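Local coordinates for uncharacterized protein (Sinorhizobium meliloti, PDB 3U5R) that is of unknown function but, with its thioredoxin-like domain of the AhpC/TSA family, may act as an antioxidant oxidoreductase, at residues Asn30-Pro44 with Leu128-Ala142. Sequence-based numbering, arbitrary orientation.
Sequences NSITLGTRAADFVLP and LKDASQSVAKAYGAA
Two donors grip the carbonyl oxygen of G140, both supplied through N30. The side-chain ND2 of N30 lies 3.0 Å from G140 O, rising well above the carbonyl plane, and a water that accepts from N30 N donates to the same oxygen. G140, with positive phi, is the C-prime residue of the Schellman motif ending helix 134-139, so N30 fastens the segment just beyond the helix terminus. I32 CD1 packs 3.7 Å from Y139 O; a side chain on G140 would run into this methyl.

Halfway along, the hydroxyl of Y139 donates to A39 O at 2.6 Å (OH to O), in the carbonyl plane and on a lone pair. With CG anti to the carbonyl carbon (chi1 -87°), the phenol leaves the helix and reaches the 38-41 backbone, where CE1 rests against A39 CB and OH meets the edge of the F41 ring in its plane. Replacing Y139 with an alanine is likely to leave A39 O without this donor and to open a gap beside A38, A39 and F41.

V135 extends the apolar seam: its CG2 packs 3.5 Å from F41 CB and meets L43 CD2 tip to tip. L43 CD2 lies over the backbone of K129 and D130, while L43 CB meets L128 CD1. D130, whose OD2 is hydrogen-bonded to S100 OG, receives V135 N and A136 N on its two carboxylate oxygens, tying the helix's first turn to the residue just after strand 127-129. K129 N donates to P44 O (3.1 Å), nearly in line with the C=O.

Backbone carbonyls thus accept all three direct hydrogen bonds, with apolar packing between them, joining the N-terminal chain to the strand-helix unit at the central sheet's edge in this thioredoxin-like domain.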
ATOM      1  N   ASN A  30      -6.985  -8.726   6.453  1.00 22.08           N
ATOM      2  CA  ASN A  30      -7.321 -10.144   6.303  1.00 24.52           C
ATOM      3  C   ASN A  30      -6.134 -11.105   6.361  1.00 25.67           C
ATOM      4  O   ASN A  30      -4.996 -10.700   6.096  1.00 24.13           O
ATOM      5  CB  ASN A  30      -8.083 -10.362   4.997  1.00 23.64           C
ATOM      6  CG  ASN A  30      -9.499  -9.735   5.019  1.00 26.40           C
ATOM      7  OD1 ASN A  30     -10.177  -9.742   6.060  1.00 25.15           O
ATOM      8  ND2 ASN A  30      -9.969  -9.255   3.855  1.00 27.01           N
ATOM      9  N   SER A  31      -6.400 -12.389   6.687  1.00 26.18           N
ATOM     10  CA  SER A  31      -5.411 -13.488   6.538  1.00 28.93           C
ATOM     11  C   SER A  31      -5.412 -13.962   5.121  1.00 27.70           C
ATOM     12  O   SER A  31      -6.266 -14.745   4.694  1.00 30.22           O
ATOM     13  CB  SER A  31      -5.743 -14.697   7.380  1.00 29.70           C
ATOM     14  OG  SER A  31      -5.973 -14.234   8.687  1.00 36.12           O
ATOM     15  N   ILE A  32      -4.453 -13.495   4.382  1.00 24.00           N
ATOM     16  CA  ILE A  32      -4.382 -13.828   2.989  1.00 21.62           C
ATOM     17  C   ILE A  32      -3.244 -14.800   2.922  1.00 19.88           C
ATOM     18  O   ILE A  32      -2.170 -14.580   3.520  1.00 19.76           O
ATOM     19  CB  ILE A  32      -4.048 -12.570   2.142  1.00 20.66           C
ATOM     20  CG1 ILE A  32      -5.073 -11.436   2.407  1.00 19.37           C
ATOM     21  CG2 ILE A  32      -3.929 -12.947   0.665  1.00 18.35           C
ATOM     22  CD1 ILE A  32      -6.384 -11.558   1.593  1.00 22.20           C
ATOM     23  N   THR A  33      -3.433 -15.860   2.167  1.00 18.27           N
ATOM     24  CA  THR A  33      -2.444 -16.906   2.134  1.00 18.68           C
ATOM     25  C   THR A  33      -1.176 -16.442   1.431  1.00 17.05           C
ATOM     26  O   THR A  33      -1.263 -15.952   0.311  1.00 15.22           O
ATOM     27  CB  THR A  33      -3.082 -18.147   1.431  1.00 20.26           C
ATOM     28  OG1 THR A  33      -4.145 -18.551   2.312  1.00 24.14           O
ATOM     29  CG2 THR A  33      -2.042 -19.273   1.329  1.00 15.32           C
ATOM     30  N   LEU A  34      -0.009 -16.624   2.057  1.00 15.96           N
ATOM     31  CA  LEU A  34       1.233 -16.310   1.343  1.00 17.19           C
ATOM     32  C   LEU A  34       1.383 -17.140   0.049  1.00 18.78           C
ATOM     33  O   LEU A  34       1.016 -18.346   0.038  1.00 17.25           O
ATOM     34  CB  LEU A  34       2.478 -16.496   2.247  1.00 16.65           C
ATOM     35  CG  LEU A  34       2.535 -15.562   3.462  1.00 21.02           C
ATOM     36  CD1 LEU A  34       3.845 -15.840   4.307  1.00 22.23           C
ATOM     37  CD2 LEU A  34       2.444 -14.062   2.977  1.00 15.58           C
ATOM     38  N   GLY A  35       1.928 -16.505  -1.008  1.00 16.70           N
ATOM     39  CA  GLY A  35       2.088 -17.152  -2.297  1.00 18.91           C
ATOM     40  C   GLY A  35       1.055 -16.710  -3.299  1.00 18.61           C
ATOM     41  O   GLY A  35       1.238 -16.905  -4.500  1.00 19.28           O
ATOM     42  N   THR A  36      -0.033 -16.100  -2.826  1.00 17.60           N
ATOM     43  CA  THR A  36      -1.099 -15.730  -3.709  1.00 20.10           C
ATOM     44  C   THR A  36      -0.507 -14.781  -4.767  1.00 20.00           C
ATOM     45  O   THR A  36       0.320 -13.888  -4.440  1.00 17.96           O
ATOM     46  CB  THR A  36      -2.238 -15.021  -2.886  1.00 20.82           C
ATOM     47  OG1 THR A  36      -2.699 -15.960  -1.904  1.00 23.06           O
ATOM     48  CG2 THR A  36      -3.413 -14.605  -3.777  1.00 24.17           C
ATOM     49  N   ARG A  37      -0.906 -14.949  -6.021  1.00 19.15           N
ATOM     50  CA  ARG A  37      -0.465 -14.027  -7.102  1.00 19.77           C
ATOM     51  C   ARG A  37      -1.086 -12.615  -6.949  1.00 17.71           C
ATOM     52  O   ARG A  37      -2.211 -12.484  -6.489  1.00 18.99           O
ATOM     53  CB  ARG A  37      -0.938 -14.582  -8.431  1.00 21.59           C
ATOM     54  CG  ARG A  37      -0.055 -15.652  -8.944  1.00 28.27           C
ATOM     55  CD  ARG A  37       0.205 -15.323 -10.417  1.00 44.64           C
ATOM     56  NE  ARG A  37       1.190 -14.233 -10.572  1.00 48.80           N
ATOM     57  CZ  ARG A  37       2.238 -14.317 -11.393  1.00 56.49           C
ATOM     58  NH1 ARG A  37       2.431 -15.431 -12.134  1.00 59.33           N
ATOM     59  NH2 ARG A  37       3.089 -13.299 -11.497  1.00 57.52           N
ATOM     60  N   ALA A  38      -0.328 -11.584  -7.298  1.00 16.63           N
ATOM     61  CA  ALA A  38      -0.807 -10.212  -7.334  1.00 16.54           C
ATOM     62  C   ALA A  38      -1.860 -10.133  -8.456  1.00 17.51           C
ATOM     63  O   ALA A  38      -1.616 -10.597  -9.569  1.00 14.46           O
ATOM     64  CB  ALA A  38       0.373  -9.311  -7.694  1.00 17.50           C
ATOM     65  N   ALA A  39      -3.032  -9.589  -8.159  1.00 17.81           N
ATOM     66  CA  ALA A  39      -4.070  -9.506  -9.157  1.00 19.28           C
ATOM     67  C   ALA A  39      -3.723  -8.318 -10.062  1.00 19.62           C
ATOM     68  O   ALA A  39      -3.149  -7.299  -9.593  1.00 18.80           O
ATOM     69  CB  ALA A  39      -5.401  -9.251  -8.475  1.00 19.72           C
ATOM     70  N   ASP A  40      -4.079  -8.436 -11.338  1.00 18.91           N
ATOM     71  CA  ASP A  40      -3.775  -7.389 -12.280  1.00 21.42           C
ATOM     72  C   ASP A  40      -4.809  -6.268 -12.129  1.00 20.93           C
ATOM     73  O   ASP A  40      -5.882  -6.476 -11.549  1.00 20.44           O
ATOM     74  CB  ASP A  40      -3.696  -7.873 -13.722  1.00 23.79           C
ATOM     75  CG  ASP A  40      -2.739  -6.956 -14.602  1.00 29.26           C
ATOM     76  OD1 ASP A  40      -2.348  -5.807 -14.223  1.00 22.56           O
ATOM     77  OD2 ASP A  40      -2.350  -7.427 -15.682  1.00 39.98           O
ATOM     78  N   PHE A  41      -4.473  -5.055 -12.561  1.00 19.15           N
ATOM     79  CA  PHE A  41      -5.452  -3.958 -12.437  1.00 18.51           C
ATOM     80  C   PHE A  41      -5.137  -2.988 -13.555  1.00 19.23           C
ATOM     81  O   PHE A  41      -4.085  -3.087 -14.206  1.00 18.02           O
ATOM     82  CB  PHE A  41      -5.269  -3.223 -11.083  1.00 18.88           C
ATOM     83  CG  PHE A  41      -3.803  -2.830 -10.793  1.00 19.57           C
ATOM     84  CD1 PHE A  41      -3.249  -1.677 -11.332  1.00 19.70           C
ATOM     85  CD2 PHE A  41      -2.997  -3.640 -10.006  1.00 21.98           C
ATOM     86  CE1 PHE A  41      -1.908  -1.320 -11.068  1.00 18.55           C
ATOM     87  CE2 PHE A  41      -1.651  -3.331  -9.760  1.00 20.02           C
ATOM     88  CZ  PHE A  41      -1.102  -2.146 -10.307  1.00 19.51           C
ATOM     89  N   VAL A  42      -6.020  -2.022 -13.760  1.00 19.68           N
ATOM     90  CA  VAL A  42      -5.705  -0.845 -14.570  1.00 18.47           C
ATOM     91  C   VAL A  42      -6.305   0.319 -13.790  1.00 17.00           C
ATOM     92  O   VAL A  42      -7.497   0.314 -13.503  1.00 17.20           O
ATOM     93  CB  VAL A  42      -6.288  -0.978 -15.989  1.00 19.03           C
ATOM     94  CG1 VAL A  42      -7.748  -1.434 -15.920  1.00 20.33           C
ATOM     95  CG2 VAL A  42      -6.159   0.322 -16.742  1.00 21.55           C
ATOM     96  N   LEU A  43      -5.495   1.317 -13.417  1.00 15.90           N
ATOM     97  CA  LEU A  43      -6.000   2.348 -12.480  1.00 15.24           C
ATOM     98  C   LEU A  43      -5.336   3.668 -12.825  1.00 15.17           C
ATOM     99  O   LEU A  43      -4.210   3.671 -13.249  1.00 14.69           O
ATOM    100  CB  LEU A  43      -5.546   1.992 -11.039  1.00 15.42           C
ATOM    101  CG  LEU A  43      -6.313   0.852 -10.334  1.00 17.37           C
ATOM    102  CD1 LEU A  43      -5.678   0.631  -9.016  1.00 18.13           C
ATOM    103  CD2 LEU A  43      -7.783   1.057 -10.096  1.00 15.45           C
ATOM    104  N   PRO A  44      -6.013   4.790 -12.568  1.00 14.03           N
ATOM    105  CA  PRO A  44      -5.511   6.060 -13.044  1.00 14.16           C
ATOM    106  C   PRO A  44      -4.845   6.851 -11.893  1.00 16.70           C
ATOM    107  O   PRO A  44      -5.290   6.715 -10.750  1.00 16.34           O
ATOM    108  CB  PRO A  44      -6.770   6.789 -13.476  1.00 14.01           C
ATOM    109  CG  PRO A  44      -7.908   6.217 -12.474  1.00 12.41           C
ATOM    110  CD  PRO A  44      -7.449   4.775 -12.249  1.00 12.90           C
ATOM    111  N   LEU A 128      -2.924   5.946  -6.871  1.00 14.74           N
ATOM    112  CA  LEU A 128      -3.986   5.789  -7.856  1.00 16.28           C
ATOM    113  C   LEU A 128      -5.335   5.702  -7.225  1.00 17.87           C
ATOM    114  O   LEU A 128      -5.459   5.249  -6.089  1.00 16.97           O
ATOM    115  CB  LEU A 128      -3.733   4.470  -8.574  1.00 15.31           C
ATOM    116  CG  LEU A 128      -2.300   4.392  -9.106  1.00 15.75           C
ATOM    117  CD1 LEU A 128      -2.076   3.054  -9.800  1.00 12.66           C
ATOM    118  CD2 LEU A 128      -1.970   5.593 -10.095  1.00 13.30           C
ATOM    119  N   LYS A 129      -6.375   6.049  -7.970  1.00 20.26           N
ATOM    120  CA  LYS A 129      -7.742   5.895  -7.450  1.00 19.97           C
ATOM    121  C   LYS A 129      -8.415   4.610  -7.943  1.00 21.99           C
ATOM    122  O   LYS A 129      -8.473   4.411  -9.166  1.00 22.32           O
ATOM    123  CB  LYS A 129      -8.607   7.064  -7.863  1.00 19.73           C
ATOM    124  CG  LYS A 129     -10.043   6.970  -7.284  1.00 20.21           C
ATOM    125  CD  LYS A 129     -10.030   7.352  -5.826  1.00 17.49           C
ATOM    126  CE  LYS A 129     -11.380   6.929  -5.223  1.00 18.55           C
ATOM    127  NZ  LYS A 129     -11.171   7.077  -3.752  1.00 21.64           N
ATOM    128  N   ASP A 130      -8.967   3.775  -7.022  1.00 20.69           N
ATOM    129  CA  ASP A 130      -9.740   2.530  -7.397  1.00 22.43           C
ATOM    130  C   ASP A 130     -11.254   2.806  -7.210  1.00 21.96           C
ATOM    131  O   ASP A 130     -11.836   2.372  -6.218  1.00 21.20           O
ATOM    132  CB  ASP A 130      -9.201   1.340  -6.562  1.00 20.44           C
ATOM    133  CG  ASP A 130     -10.062   0.071  -6.586  1.00 23.40           C
ATOM    134  OD1 ASP A 130     -10.662  -0.271  -7.610  1.00 21.34           O
ATOM    135  OD2 ASP A 130     -10.097  -0.632  -5.528  1.00 22.79           O
ATOM    136  N   ALA A 131     -11.849   3.577  -8.140  1.00 21.83           N
ATOM    137  CA  ALA A 131     -13.226   4.107  -7.991  1.00 21.15           C
ATOM    138  C   ALA A 131     -14.279   3.033  -7.868  1.00 21.07           C
ATOM    139  O   ALA A 131     -15.169   3.188  -7.071  1.00 20.88           O
ATOM    140  CB  ALA A 131     -13.634   5.117  -9.193  1.00 22.34           C
ATOM    141  N   SER A 132     -14.171   1.952  -8.641  1.00 21.28           N
ATOM    142  CA  SER A 132     -15.150   0.857  -8.575  1.00 21.63           C
ATOM    143  C   SER A 132     -14.932  -0.104  -7.382  1.00 21.21           C
ATOM    144  O   SER A 132     -15.809  -0.926  -7.075  1.00 18.56           O
ATOM    145  CB  SER A 132     -15.133   0.040  -9.896  1.00 21.91           C
ATOM    146  OG  SER A 132     -14.007  -0.822  -9.899  1.00 22.77           O
ATOM    147  N   GLN A 133     -13.763   0.024  -6.726  1.00 20.28           N
ATOM    148  CA  GLN A 133     -13.313  -0.865  -5.611  1.00 18.96           C
ATOM    149  C   GLN A 133     -13.104  -2.274  -6.055  1.00 19.31           C
ATOM    150  O   GLN A 133     -12.890  -3.134  -5.218  1.00 19.46           O
ATOM    151  CB  GLN A 133     -14.253  -0.797  -4.365  1.00 18.77           C
ATOM    152  CG  GLN A 133     -14.735   0.656  -4.151  1.00 19.37           C
ATOM    153  CD  GLN A 133     -15.543   0.840  -2.890  1.00 21.75           C
ATOM    154  OE1 GLN A 133     -16.555   0.178  -2.722  1.00 18.61           O
ATOM    155  NE2 GLN A 133     -15.086   1.731  -1.983  1.00 22.54           N
ATOM    156  N   SER A 134     -13.105  -2.526  -7.368  1.00 19.43           N
ATOM    157  CA  SER A 134     -12.843  -3.919  -7.840  1.00 18.93           C
ATOM    158  C   SER A 134     -11.395  -4.348  -7.468  1.00 17.78           C
ATOM    159  O   SER A 134     -11.155  -5.477  -7.117  1.00 17.14           O
ATOM    160  CB  SER A 134     -13.056  -4.034  -9.362  1.00 18.16           C
ATOM    161  OG  SER A 134     -12.012  -3.340 -10.031  1.00 23.71           O
ATOM    162  N   VAL A 135     -10.424  -3.436  -7.500  1.00 16.14           N
ATOM    163  CA  VAL A 135      -9.073  -3.871  -7.145  1.00 15.60           C
ATOM    164  C   VAL A 135      -8.942  -4.172  -5.624  1.00 16.03           C
ATOM    165  O   VAL A 135      -8.412  -5.206  -5.287  1.00 14.73           O
ATOM    166  CB  VAL A 135      -7.990  -2.854  -7.654  1.00 17.62           C
ATOM    167  CG1 VAL A 135      -6.588  -3.281  -7.236  1.00 15.95           C
ATOM    168  CG2 VAL A 135      -8.190  -2.641  -9.233  1.00 17.66           C
ATOM    169  N   ALA A 136      -9.429  -3.300  -4.745  1.00 13.48           N
ATOM    170  CA  ALA A 136      -9.409  -3.602  -3.327  1.00 16.20           C
ATOM    171  C   ALA A 136     -10.049  -5.002  -3.084  1.00 17.43           C
ATOM    172  O   ALA A 136      -9.546  -5.818  -2.302  1.00 16.84           O
ATOM    173  CB  ALA A 136     -10.183  -2.493  -2.546  1.00 15.62           C
ATOM    174  N   LYS A 137     -11.165  -5.267  -3.765  1.00 17.98           N
ATOM    175  CA  LYS A 137     -11.818  -6.591  -3.605  1.00 19.28           C
ATOM    176  C   LYS A 137     -11.008  -7.761  -4.126  1.00 17.72           C
ATOM    177  O   LYS A 137     -10.922  -8.812  -3.446  1.00 18.65           O
ATOM    178  CB  LYS A 137     -13.191  -6.603  -4.297  1.00 20.48           C
ATOM    179  CG  LYS A 137     -14.257  -5.750  -3.684  1.00 26.68           C
ATOM    180  CD  LYS A 137     -15.638  -6.145  -4.383  1.00 33.40           C
ATOM    181  CE  LYS A 137     -16.567  -4.957  -4.610  1.00 41.04           C
ATOM    182  NZ  LYS A 137     -17.644  -5.308  -5.627  1.00 43.88           N
ATOM    183  N   ALA A 138     -10.338  -7.591  -5.283  1.00 17.59           N
ATOM    184  CA  ALA A 138      -9.478  -8.676  -5.815  1.00 18.37           C
ATOM    185  C   ALA A 138      -8.253  -8.968  -4.932  1.00 18.25           C
ATOM    186  O   ALA A 138      -7.839 -10.108  -4.863  1.00 17.54           O
ATOM    187  CB  ALA A 138      -9.000  -8.383  -7.316  1.00 17.98           C
ATOM    188  N   TYR A 139      -7.672  -7.943  -4.276  1.00 16.83           N
ATOM    189  CA  TYR A 139      -6.499  -8.157  -3.387  1.00 14.80           C
ATOM    190  C   TYR A 139      -6.941  -8.663  -2.033  1.00 15.54           C
ATOM    191  O   TYR A 139      -6.135  -9.284  -1.310  1.00 17.10           O
ATOM    192  CB  TYR A 139      -5.680  -6.823  -3.234  1.00 15.89           C
ATOM    193  CG  TYR A 139      -4.659  -6.672  -4.343  1.00 13.12           C
ATOM    194  CD1 TYR A 139      -5.057  -6.384  -5.613  1.00 14.38           C
ATOM    195  CD2 TYR A 139      -3.314  -6.938  -4.134  1.00 14.31           C
ATOM    196  CE1 TYR A 139      -4.175  -6.289  -6.640  1.00 14.79           C
ATOM    197  CE2 TYR A 139      -2.399  -6.843  -5.208  1.00 10.14           C
ATOM    198  CZ  TYR A 139      -2.840  -6.531  -6.418  1.00 13.50           C
ATOM    199  OH  TYR A 139      -1.963  -6.472  -7.468  1.00 13.62           O
ATOM    200  N   GLY A 140      -8.231  -8.456  -1.735  1.00 15.50           N
ATOM    201  CA  GLY A 140      -8.785  -8.747  -0.421  1.00 15.61           C
ATOM    202  C   GLY A 140      -8.241  -7.781   0.643  1.00 16.56           C
ATOM    203  O   GLY A 140      -7.995  -8.205   1.785  1.00 15.87           O
ATOM    204  N   ALA A 141      -8.069  -6.501   0.266  1.00 14.79           N
ATOM    205  CA  ALA A 141      -7.839  -5.419   1.219  1.00 16.62           C
ATOM    206  C   ALA A 141      -9.051  -5.185   2.118  1.00 17.45           C
ATOM    207  O   ALA A 141     -10.220  -5.243   1.664  1.00 16.86           O
ATOM    208  CB  ALA A 141      -7.453  -4.082   0.465  1.00 14.05           C
ATOM    209  N   ALA A 142      -8.780  -4.921   3.393  1.00 17.98           N
ATOM    210  CA  ALA A 142      -9.850  -4.695   4.372  1.00 19.29           C
ATOM    211  C   ALA A 142      -9.752  -3.330   5.082  1.00 19.96           C
ATOM    212  O   ALA A 142     -10.740  -2.813   5.529  1.00 21.32           O
ATOM    213  CB  ALA A 142      -9.859  -5.789   5.444  1.00 19.90           C
TER
HETATM  214  O   HOH W   1      -6.399  -7.543   4.108  1.00 18.41           O